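Local coordinates for protein Exo-beta-1,4-mannosidase (Rhizomucor miehei, PDB 4LYP) that probably hydrolyses terminal beta-1,4-linked mannose residues from mannan-type oligosaccharides as a fungal family 5 glycoside hydrolase, with transglycosylation activity as well, at residues A[159-164]-A[170-175]; A[150-155]-A[187-192]; A[118-123]-A[163-168]; A[210-215]-A[231-236]. One frame throughout, in Å; residues are numbered along the deposited sequence.

Contacts 1, 2 and 3 lie on one side of a TIM barrel, contact 4 about 18 to 23 Å from them (centre to centre); all fall between the end of strand 95-99 and the end of strand 230-234 or just past it. Contacts 1 and 3 both use helix 158-167 and have centres about 11 Å apart; contact 2 joins the loop after strand 144-148 to the next helix, 181-193, its centre about 8 Å from that of contact 1. Along the chain contact 1 is nested within the loop closed by contact 2, contacts 2 and 3 interleave, and contact 4 follows, seating helix 197-213 on strand 230-234. Contact 2 alone includes a guanidine-pocket residue, Trp153.

Contact 1. Residues A[159-164]-A[170-175]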
# COMPACT_ATOMS: atom_id res chain seq x y z
N PHE A 159 -12.68 -7.27 0.99
CA PHE A 159 -14.12 -7.00 0.94
C PHE A 159 -14.88 -8.22 0.48
O PHE A 159 -16.00 -8.47 0.96
CB PHE A 159 -14.41 -5.84 0.03
CG PHE A 159 -14.03 -4.48 0.58
CD1 PHE A 159 -13.37 -4.32 1.76
CD2 PHE A 159 -14.30 -3.35 -0.16
CE1 PHE A 159 -13.04 -3.07 2.26
CE2 PHE A 159 -14.01 -2.09 0.31
CZ PHE A 159 -13.34 -1.92 1.51
N GLY A 160 -14.33 -9.07 -0.42
CA GLY A 160 -15.01 -10.28 -0.82
C GLY A 160 -15.17 -11.25 0.31
O GLY A 160 -16.18 -11.96 0.38
N GLN A 161 -14.22 -11.30 1.23
CA GLN A 161 -14.35 -12.14 2.41
C GLN A 161 -15.45 -11.59 3.33
O GLN A 161 -16.22 -12.38 3.87
CB GLN A 161 -13.01 -12.29 3.14
CG GLN A 161 -13.14 -13.16 4.37
CD GLN A 161 -13.62 -14.55 4.02
OE1 GLN A 161 -13.01 -15.24 3.20
NE2 GLN A 161 -14.72 -15.03 4.65
N TYR A 162 -15.50 -10.28 3.54
CA TYR A 162 -16.62 -9.75 4.35
C TYR A 162 -17.95 -10.13 3.72
O TYR A 162 -18.90 -10.51 4.44
CB TYR A 162 -16.52 -8.24 4.55
CG TYR A 162 -15.49 -7.76 5.54
CD1 TYR A 162 -14.18 -7.50 5.17
CD2 TYR A 162 -15.81 -7.57 6.88
CE1 TYR A 162 -13.25 -7.01 6.06
CE2 TYR A 162 -14.90 -7.06 7.77
CZ TYR A 162 -13.62 -6.74 7.37
OH TYR A 162 -12.79 -6.15 8.26
N VAL A 163 -18.07 -10.01 2.39
CA VAL A 163 -19.28 -10.41 1.71
C VAL A 163 -19.57 -11.88 1.95
O VAL A 163 -20.72 -12.26 2.24
CB VAL A 163 -19.23 -10.05 0.20
CG1 VAL A 163 -20.41 -10.68 -0.56
CG2 VAL A 163 -19.19 -8.53 0.01
N ALA A 164 -18.56 -12.75 1.85
CA ALA A 164 -18.76 -14.17 2.13
C ALA A 164 -19.25 -14.38 3.55
O ALA A 164 -20.10 -15.27 3.81
CB ALA A 164 -17.44 -14.91 1.91
N GLN A 170 -18.89 -19.25 1.60
CA GLN A 170 -17.48 -19.09 1.55
C GLN A 170 -16.86 -19.34 0.16
O GLN A 170 -15.62 -19.18 0.01
CB GLN A 170 -16.85 -20.00 2.63
CG GLN A 170 -15.31 -19.81 2.81
CD GLN A 170 -14.93 -18.37 3.11
OE1 GLN A 170 -15.39 -17.80 4.15
NE2 GLN A 170 -14.07 -17.78 2.27
N THR A 171 -17.66 -19.73 -0.86
CA THR A 171 -17.12 -19.96 -2.20
C THR A 171 -17.00 -18.65 -2.96
O THR A 171 -17.81 -18.22 -3.73
CB THR A 171 -17.98 -20.96 -2.96
OG1 THR A 171 -18.14 -22.15 -2.17
CG2 THR A 171 -17.35 -21.35 -4.29
N ILE A 172 -15.90 -18.00 -2.74
CA ILE A 172 -15.66 -16.67 -3.37
C ILE A 172 -15.21 -16.94 -4.82
O ILE A 172 -14.32 -17.77 -5.02
CB ILE A 172 -14.61 -15.95 -2.56
CG1 ILE A 172 -15.11 -15.64 -1.15
CG2 ILE A 172 -14.13 -14.67 -3.25
CD1 ILE A 172 -14.02 -15.03 -0.27
N PRO A 173 -15.71 -16.18 -5.79
CA PRO A 173 -15.31 -16.42 -7.20
C PRO A 173 -13.96 -15.71 -7.44
O PRO A 173 -13.88 -14.64 -8.11
CB PRO A 173 -16.46 -15.75 -7.96
CG PRO A 173 -16.92 -14.61 -7.06
CD PRO A 173 -16.86 -15.24 -5.68
N TYR A 174 -12.87 -16.32 -6.96
CA TYR A 174 -11.56 -15.74 -7.18
C TYR A 174 -11.32 -15.67 -8.69
O TYR A 174 -11.72 -16.55 -9.47
CB TYR A 174 -10.47 -16.65 -6.53
CG TYR A 174 -10.60 -16.76 -5.04
CD1 TYR A 174 -10.59 -15.58 -4.23
CD2 TYR A 174 -10.80 -17.98 -4.39
CE1 TYR A 174 -10.71 -15.67 -2.85
CE2 TYR A 174 -10.94 -18.12 -3.03
CZ TYR A 174 -10.89 -16.93 -2.26
OH TYR A 174 -11.01 -16.98 -0.90
N PRO A 175 -10.62 -14.61 -9.13
CA PRO A 175 -10.50 -14.35 -10.64
C PRO A 175 -9.33 -15.15 -11.23
O PRO A 175 -8.30 -14.65 -11.60
CB PRO A 175 -10.28 -12.83 -10.68
CG PRO A 175 -9.58 -12.54 -9.40
CD PRO A 175 -10.21 -13.45 -8.36
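Gln161 lays its side-chain amide edge to edge against that of Gln170, pairing helix 158-167 of this TIM-barrel enzyme with the loop that leaves it for helix 181-193. Two hydrogen bonds close the pair: Gln161 NE2 gives to Gln170 OE1 at 2.9 Å, and Gln170 NE2 returns a bond of 2.9 Å to Gln161 OE1. Both are nearly straight and land on lone pairs in the carbonyl planes, so the two amides lie almost flat with each other, 16° between their planes. The chains reach this meeting by the same bend: in each glutamine CG stands anti to the backbone N, and a turn at chi2 (60° in Gln161, 55° in Gln170) swings the amide over. Each group thereby fixes the rotation of the other, and Gln161 OE1 is gripped a second time by Arg111 NH1. Beside the amide pair, Ile172 points at the helix. Its CG1 packs 3.9 Å from Ala164 CB, in a buried apolar patch. The end of the isoleucine touches two oxygens, CD1 being 3.8 Å from the backbone Gly160 O and 3.6 Å from the side-chain Gln161 OE1.

Contact 2. Residues A[150-155]-A[187-192]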
# COMPACT_ATOMS: atom_id res chain seq x y z
N GLY A 150 -8.15 -2.20 5.14
CA GLY A 150 -8.91 -3.23 4.41
C GLY A 150 -8.42 -3.31 3.01
O GLY A 150 -7.42 -2.63 2.67
N ASN A 151 -9.11 -4.08 2.20
CA ASN A 151 -8.59 -4.37 0.85
C ASN A 151 -9.73 -4.74 -0.03
O ASN A 151 -10.52 -5.62 0.34
CB ASN A 151 -7.59 -5.53 0.94
CG ASN A 151 -6.78 -5.77 -0.32
OD1 ASN A 151 -6.87 -5.05 -1.33
ND2 ASN A 151 -5.91 -6.75 -0.22
N PHE A 152 -9.90 -4.11 -1.17
CA PHE A 152 -10.90 -4.59 -2.12
C PHE A 152 -10.53 -6.01 -2.53
O PHE A 152 -11.45 -6.83 -2.76
CB PHE A 152 -10.99 -3.65 -3.31
CG PHE A 152 -12.12 -4.04 -4.21
CD1 PHE A 152 -13.42 -3.61 -3.93
CD2 PHE A 152 -11.92 -4.93 -5.30
CE1 PHE A 152 -14.49 -4.01 -4.70
CE2 PHE A 152 -13.02 -5.34 -6.09
CZ PHE A 152 -14.30 -4.86 -5.76
N TRP A 153 -9.24 -6.26 -2.77
CA TRP A 153 -8.80 -7.47 -3.41
C TRP A 153 -8.65 -8.62 -2.45
O TRP A 153 -8.75 -8.52 -1.20
CB TRP A 153 -7.51 -7.20 -4.21
CG TRP A 153 -7.72 -6.14 -5.22
CD1 TRP A 153 -7.20 -4.86 -5.19
CD2 TRP A 153 -8.56 -6.17 -6.39
NE1 TRP A 153 -7.68 -4.11 -6.25
CE2 TRP A 153 -8.51 -4.90 -7.00
CE3 TRP A 153 -9.39 -7.18 -6.96
CZ2 TRP A 153 -9.25 -4.60 -8.14
CZ3 TRP A 153 -10.14 -6.85 -8.08
CH2 TRP A 153 -10.07 -5.57 -8.68
N GLN A 154 -8.34 -9.79 -3.04
CA GLN A 154 -8.48 -11.08 -2.34
C GLN A 154 -7.27 -11.51 -1.56
O GLN A 154 -7.33 -12.50 -0.81
CB GLN A 154 -8.85 -12.18 -3.35
CG GLN A 154 -7.76 -12.60 -4.37
CD GLN A 154 -7.66 -11.72 -5.61
OE1 GLN A 154 -7.94 -10.51 -5.61
NE2 GLN A 154 -7.22 -12.35 -6.72
N TRP A 155 -6.13 -10.80 -1.68
CA TRP A 155 -4.85 -11.29 -1.12
C TRP A 155 -4.71 -11.11 0.34
O TRP A 155 -3.79 -11.65 0.96
CB TRP A 155 -3.70 -10.73 -1.92
CG TRP A 155 -3.62 -9.23 -2.05
CD1 TRP A 155 -4.04 -8.46 -3.14
CD2 TRP A 155 -2.98 -8.31 -1.09
NE1 TRP A 155 -3.71 -7.15 -2.91
CE2 TRP A 155 -3.05 -7.01 -1.70
CE3 TRP A 155 -2.40 -8.43 0.16
CZ2 TRP A 155 -2.54 -5.87 -1.09
CZ3 TRP A 155 -1.87 -7.32 0.74
CH2 TRP A 155 -1.94 -6.02 0.13
N PHE A 187 -18.86 -9.24 -7.23
CA PHE A 187 -19.09 -10.01 -6.01
C PHE A 187 -18.62 -9.15 -4.81
O PHE A 187 -19.39 -8.94 -3.85
CB PHE A 187 -18.30 -11.31 -6.04
CG PHE A 187 -18.47 -12.14 -4.81
CD1 PHE A 187 -17.60 -11.95 -3.73
CD2 PHE A 187 -19.38 -13.21 -4.78
CE1 PHE A 187 -17.72 -12.70 -2.53
CE2 PHE A 187 -19.43 -14.04 -3.67
CZ PHE A 187 -18.64 -13.76 -2.51
N ALA A 188 -17.38 -8.65 -4.84
CA ALA A 188 -16.81 -7.96 -3.73
C ALA A 188 -17.41 -6.56 -3.54
O ALA A 188 -17.51 -6.07 -2.39
CB ALA A 188 -15.32 -7.86 -3.88
N ALA A 189 -17.82 -5.90 -4.62
CA ALA A 189 -18.38 -4.56 -4.52
C ALA A 189 -19.73 -4.54 -3.82
O ALA A 189 -20.20 -3.48 -3.44
CB ALA A 189 -18.45 -3.88 -5.88
N ARG A 190 -20.38 -5.71 -3.67
CA ARG A 190 -21.58 -5.80 -2.83
C ARG A 190 -21.32 -5.26 -1.45
O ARG A 190 -22.25 -4.77 -0.78
CB ARG A 190 -22.10 -7.21 -2.76
CG ARG A 190 -22.62 -7.70 -4.12
CD ARG A 190 -23.36 -9.01 -4.03
NE ARG A 190 -22.43 -10.02 -3.67
CZ ARG A 190 -22.76 -11.30 -3.35
NH1 ARG A 190 -24.05 -11.63 -3.22
NH2 ARG A 190 -21.85 -12.24 -3.06
N PHE A 191 -20.07 -5.29 -0.99
CA PHE A 191 -19.66 -4.71 0.29
C PHE A 191 -20.17 -3.30 0.50
O PHE A 191 -20.56 -2.94 1.63
CB PHE A 191 -18.13 -4.75 0.34
CG PHE A 191 -17.52 -4.27 1.66
CD1 PHE A 191 -17.30 -2.90 1.88
CD2 PHE A 191 -17.15 -5.19 2.61
CE1 PHE A 191 -16.75 -2.45 3.12
CE2 PHE A 191 -16.58 -4.74 3.81
CZ PHE A 191 -16.35 -3.40 4.04
N TYR A 192 -20.16 -2.45 -0.56
CA TYR A 192 -20.66 -1.09 -0.43
C TYR A 192 -21.86 -0.80 -1.35
O TYR A 192 -22.52 0.19 -1.15
CB TYR A 192 -19.54 -0.07 -0.61
CG TYR A 192 -18.58 -0.34 -1.78
CD1 TYR A 192 -18.96 -0.25 -3.07
CD2 TYR A 192 -17.26 -0.76 -1.51
CE1 TYR A 192 -18.07 -0.49 -4.13
CE2 TYR A 192 -16.37 -1.02 -2.54
CZ TYR A 192 -16.77 -0.90 -3.84
OH TYR A 192 -15.86 -1.18 -4.84
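Phe152 reaches from the loop after strand 144-148 to helix 181-193, where Ala188, Ala189 and Tyr192 gather round the far end of its ring. CG stands anti to the backbone N (chi1 -173°), which lets the far end of the ring reach the helix. Ala188 CB makes an off-centre CH-pi contact, 4.2 Å from the Phe152 centroid and 29° off the normal; its nearest ring atom is Phe152 CZ at 3.7 Å. Ala189 meets the same end less closely, CB being 4.1 Å from Phe152 CE1. The Tyr192 side chain crosses that of Phe152 at about a right angle and approaches with its phenol end, putting OH 3.1 Å from Phe152 CE1. That short approach is no hydrogen bond; the hydroxyl is bonded to Gln240 O, which holds the tyrosine end in place beside the phenylalanine. On the loop side, Phe152 CD2 stands 3.5 Å above the plane of the Trp153 indole, over its centre, so the edge of one ring is set against the face of the next. Trp153 in turn bonds through NE1 to Glu238 OE1, and both residues line a pocket that holds guanidine. Phe152 is thus a second-shell residue, wedged between a helix and a pocket tryptophan in a loop at the C-terminal end of a barrel strand, where TIM barrels carry their active sites.

Contact 3. Residues A[118-123]-A[163-168]; sequences PQPGKY and VAWITG
Pro120 sets the CG-CD edge of its ring over the face of the Trp165 indole, and this overlap is the close-packed half of the contact. Its CD sits over the centre of the six-membered ring as a CH-pi contact, 3.7 Å from the centroid and 15° off the normal, while CG rests 3.6 Å from Trp165 CD2, over the CD2-CE3 bond. The two side chains come from opposite directions and overlap at their ends. Trp165 is placed for this by its first torsion: CG lies anti to the carbonyl carbon (chi1 -78°), and the indole reaches out from helix 158-167 toward the loop. That loop, between strand 95-99 and helix 125-140 of the TIM barrel, makes a type II beta turn from Gln119 to Lys122, with Pro120 and Gly121 at its two central positions and Lys122 N bonded to Gln119 O at 2.9 Å. The turn therefore presents its proline to the indole. Contact is thinner at the rim of the six-membered ring. There Pro118 O comes up at the edge, near the ring plane, 3.6 Å from Trp165 CZ2, and Gln119 CA is 3.7 Å from the same carbon. No hydrogen bond ties the two segments together. Tyr162, edge-to-face, and Glu103 and Met117 also touch the Trp165 side chain. The side chain of Gln119 starts off away from the helix at the exposed side of the turn.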
# COMPACT_ATOMS: atom_id res chain seq x y z
N PRO A 118 -9.19 -14.21 11.77
CA PRO A 118 -9.69 -15.42 11.12
C PRO A 118 -11.23 -15.54 11.02
O PRO A 118 -11.73 -16.18 10.11
CB PRO A 118 -9.07 -16.61 11.95
CG PRO A 118 -8.71 -15.92 13.27
CD PRO A 118 -8.24 -14.53 12.86
N GLN A 119 -11.92 -14.90 11.96
CA GLN A 119 -13.39 -14.77 11.90
C GLN A 119 -13.67 -13.37 12.40
O GLN A 119 -12.89 -12.79 13.15
CB GLN A 119 -14.08 -15.82 12.87
CG GLN A 119 -13.82 -17.24 12.52
CD GLN A 119 -14.56 -18.19 13.47
OE1 GLN A 119 -14.06 -18.50 14.50
NE2 GLN A 119 -15.76 -18.59 13.09
N PRO A 120 -14.85 -12.80 12.10
CA PRO A 120 -15.13 -11.42 12.55
C PRO A 120 -14.95 -11.22 14.03
O PRO A 120 -15.56 -11.99 14.81
CB PRO A 120 -16.58 -11.19 12.10
CG PRO A 120 -16.74 -12.12 10.92
CD PRO A 120 -15.96 -13.35 11.31
N GLY A 121 -14.14 -10.26 14.43
CA GLY A 121 -13.94 -9.93 15.83
C GLY A 121 -13.08 -10.90 16.60
O GLY A 121 -12.83 -10.68 17.79
N LYS A 122 -12.54 -11.91 15.92
CA LYS A 122 -11.65 -12.91 16.60
C LYS A 122 -10.28 -12.77 15.95
O LYS A 122 -10.16 -12.89 14.73
CB LYS A 122 -12.22 -14.31 16.40
CG LYS A 122 -13.52 -14.47 17.17
CD LYS A 122 -13.27 -14.57 18.71
CE LYS A 122 -14.46 -15.10 19.50
NZ LYS A 122 -14.27 -16.50 20.00
N TYR A 123 -9.29 -12.48 16.75
CA TYR A 123 -7.99 -12.12 16.25
C TYR A 123 -6.94 -13.19 16.56
O TYR A 123 -7.00 -13.88 17.60
CB TYR A 123 -7.51 -10.77 16.82
CG TYR A 123 -8.27 -9.64 16.19
CD1 TYR A 123 -7.79 -9.01 15.03
CD2 TYR A 123 -9.52 -9.20 16.71
CE1 TYR A 123 -8.52 -8.03 14.44
CE2 TYR A 123 -10.27 -8.21 16.10
CZ TYR A 123 -9.76 -7.61 14.95
OH TYR A 123 -10.44 -6.62 14.35
N VAL A 163 -18.07 -10.01 2.39
CA VAL A 163 -19.28 -10.41 1.71
C VAL A 163 -19.57 -11.88 1.95
O VAL A 163 -20.72 -12.26 2.24
CB VAL A 163 -19.23 -10.05 0.20
CG1 VAL A 163 -20.41 -10.68 -0.56
CG2 VAL A 163 -19.19 -8.53 0.01
N ALA A 164 -18.56 -12.75 1.85
CA ALA A 164 -18.76 -14.17 2.13
C ALA A 164 -19.25 -14.38 3.55
O ALA A 164 -20.10 -15.27 3.81
CB ALA A 164 -17.44 -14.91 1.91
N TRP A 165 -18.66 -13.69 4.53
CA TRP A 165 -19.17 -13.80 5.90
C TRP A 165 -20.61 -13.41 6.02
O TRP A 165 -21.37 -14.12 6.69
CB TRP A 165 -18.32 -12.99 6.81
CG TRP A 165 -16.98 -13.61 7.21
CD1 TRP A 165 -16.72 -14.92 7.40
CD2 TRP A 165 -15.77 -12.90 7.55
NE1 TRP A 165 -15.40 -15.11 7.82
CE2 TRP A 165 -14.80 -13.88 7.94
CE3 TRP A 165 -15.42 -11.54 7.60
CZ2 TRP A 165 -13.53 -13.52 8.39
CZ3 TRP A 165 -14.16 -11.22 8.08
CH2 TRP A 165 -13.22 -12.20 8.46
N ILE A 166 -21.04 -12.34 5.38
CA ILE A 166 -22.41 -11.91 5.53
C ILE A 166 -23.39 -12.83 4.83
O ILE A 166 -24.45 -13.14 5.37
CB ILE A 166 -22.56 -10.43 5.01
CG1 ILE A 166 -21.69 -9.47 5.83
CG2 ILE A 166 -24.06 -10.02 5.03
CD1 ILE A 166 -21.90 -9.55 7.33
N THR A 167 -23.02 -13.31 3.64
CA THR A 167 -23.95 -14.16 2.84
C THR A 167 -23.94 -15.58 3.31
O THR A 167 -24.82 -16.33 2.98
CB THR A 167 -23.65 -14.04 1.33
OG1 THR A 167 -22.35 -14.58 1.11
CG2 THR A 167 -23.74 -12.67 0.79
N GLY A 168 -22.92 -15.94 4.12
CA GLY A 168 -22.75 -17.28 4.59
C GLY A 168 -22.24 -18.24 3.55
O GLY A 168 -22.34 -19.42 3.77

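Contact 4. Residues A[210-215]-A[231-236]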
# COMPACT_ATOMS: atom_id res chain seq x y z
N TYR A 210 -12.13 -0.06 14.69
CA TYR A 210 -12.07 0.32 16.09
C TYR A 210 -10.99 -0.47 16.79
O TYR A 210 -10.23 0.10 17.61
CB TYR A 210 -13.46 0.02 16.73
CG TYR A 210 -13.46 0.33 18.22
CD1 TYR A 210 -13.02 -0.61 19.16
CD2 TYR A 210 -13.83 1.59 18.69
CE1 TYR A 210 -12.97 -0.29 20.52
CE2 TYR A 210 -13.78 1.91 20.03
CZ TYR A 210 -13.31 0.99 20.91
OH TYR A 210 -13.30 1.36 22.24
N THR A 211 -10.90 -1.78 16.50
CA THR A 211 -9.97 -2.63 17.23
C THR A 211 -8.53 -2.19 16.89
O THR A 211 -7.69 -2.11 17.80
CB THR A 211 -10.18 -4.07 16.81
OG1 THR A 211 -11.48 -4.49 17.20
CG2 THR A 211 -9.16 -4.97 17.51
N VAL A 212 -8.22 -1.86 15.64
CA VAL A 212 -6.86 -1.41 15.31
C VAL A 212 -6.59 -0.04 15.87
O VAL A 212 -5.51 0.20 16.47
CB VAL A 212 -6.60 -1.47 13.79
CG1 VAL A 212 -5.19 -1.07 13.47
CG2 VAL A 212 -6.88 -2.88 13.26
N GLN A 213 -7.51 0.90 15.75
CA GLN A 213 -7.25 2.25 16.26
C GLN A 213 -7.03 2.27 17.76
O GLN A 213 -6.31 3.11 18.30
CB GLN A 213 -8.37 3.21 15.87
CG GLN A 213 -8.41 3.49 14.37
CD GLN A 213 -9.45 4.55 14.02
OE1 GLN A 213 -10.56 4.58 14.53
NE2 GLN A 213 -9.06 5.47 13.16
N ASN A 214 -7.69 1.31 18.49
CA ASN A 214 -7.55 1.24 19.97
C ASN A 214 -6.57 0.22 20.44
O ASN A 214 -6.45 -0.02 21.65
CB ASN A 214 -8.95 1.02 20.53
CG ASN A 214 -9.75 2.30 20.41
OD1 ASN A 214 -9.62 3.21 21.25
ND2 ASN A 214 -10.49 2.44 19.32
N ARG A 215 -5.78 -0.38 19.55
CA ARG A 215 -4.79 -1.39 19.97
C ARG A 215 -3.74 -0.72 20.87
O ARG A 215 -3.20 0.33 20.50
CB ARG A 215 -4.12 -1.92 18.66
CG ARG A 215 -2.90 -2.87 18.93
CD ARG A 215 -3.32 -4.19 19.60
NE ARG A 215 -2.14 -5.05 19.67
CZ ARG A 215 -2.22 -6.35 19.97
NH1 ARG A 215 -3.42 -6.93 20.22
NH2 ARG A 215 -1.12 -7.08 19.95
N MET A 231 1.19 7.87 10.29
CA MET A 231 0.89 9.04 9.48
C MET A 231 -0.59 9.12 9.18
O MET A 231 -1.21 10.21 9.22
CB MET A 231 1.71 8.98 8.18
CG MET A 231 1.18 9.98 7.15
SD MET A 231 2.29 10.06 5.73
CE MET A 231 1.21 10.78 4.48
N SER A 232 -1.16 8.02 8.72
CA SER A 232 -2.55 8.05 8.28
C SER A 232 -3.24 6.71 8.47
O SER A 232 -2.57 5.64 8.47
CB SER A 232 -2.67 8.52 6.81
OG SER A 232 -2.07 7.54 6.01
N TRP A 233 -4.55 6.76 8.61
CA TRP A 233 -5.43 5.58 8.49
C TRP A 233 -5.99 5.61 7.09
O TRP A 233 -6.51 6.62 6.64
CB TRP A 233 -6.60 5.69 9.45
CG TRP A 233 -6.12 5.68 10.87
CD1 TRP A 233 -6.01 6.76 11.76
CD2 TRP A 233 -5.60 4.55 11.60
NE1 TRP A 233 -5.45 6.35 12.94
CE2 TRP A 233 -5.19 5.02 12.89
CE3 TRP A 233 -5.47 3.18 11.29
CZ2 TRP A 233 -4.64 4.18 13.83
CZ3 TRP A 233 -4.91 2.35 12.23
CH2 TRP A 233 -4.52 2.84 13.50
N GLN A 234 -5.88 4.48 6.38
CA GLN A 234 -6.35 4.40 4.99
C GLN A 234 -7.52 3.45 4.91
O GLN A 234 -7.42 2.31 5.39
CB GLN A 234 -5.20 3.99 4.09
CG GLN A 234 -5.63 3.83 2.63
CD GLN A 234 -4.38 3.73 1.81
OE1 GLN A 234 -3.82 2.61 1.64
NE2 GLN A 234 -3.87 4.87 1.31
N ILE A 235 -8.64 3.95 4.36
CA ILE A 235 -9.89 3.15 4.37
C ILE A 235 -9.61 1.70 3.92
O ILE A 235 -9.92 0.72 4.61
CB ILE A 235 -10.94 3.82 3.51
CG1 ILE A 235 -11.40 5.17 4.06
CG2 ILE A 235 -12.16 2.86 3.40
CD1 ILE A 235 -12.29 5.97 3.11
N ALA A 236 -9.09 1.58 2.68
CA ALA A 236 -8.90 0.25 2.13
C ALA A 236 -8.04 0.42 0.90
O ALA A 236 -8.00 1.45 0.24
CB ALA A 236 -10.23 -0.43 1.70
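Gln213 runs its side chain across the indole of Trp233, helix 197-213 meeting strand 230-234 in a buried contact. The first torsion of the glutamine sets CG anti to the carbonyl carbon (chi1 -69°), and from there the chain is extended, so that methylene and amide come one after the other over the same ring system. CG stands above the six-membered ring as a CH-pi contact, 3.8 Å from the centroid and only 10° off the normal. Farther along, NE2 lies over the five-membered ring, 3.6 Å from Trp233 CD1. The amide plane is turned 81° to the indole, nearly upright on it rather than stacked. This nitrogen is committed to the carbonyl oxygen of Ile254 in helix 244-257, a bond that helps fix the amide's position above the tryptophan. Val212 works at another part of the same indole: CG1, anti to its backbone N, comes at the edge near the ring plane, 3.6 Å from Trp233 CZ3. Trp233 itself points from the strand toward the helix. Ile254, Ala258 and, on the adjacent strand 144-148, Met147 also touch the Trp233 side chain. Such a side chain, pointing outward from a parallel strand into the surrounding helices, belongs to the strand-helix interface of a TIM barrel.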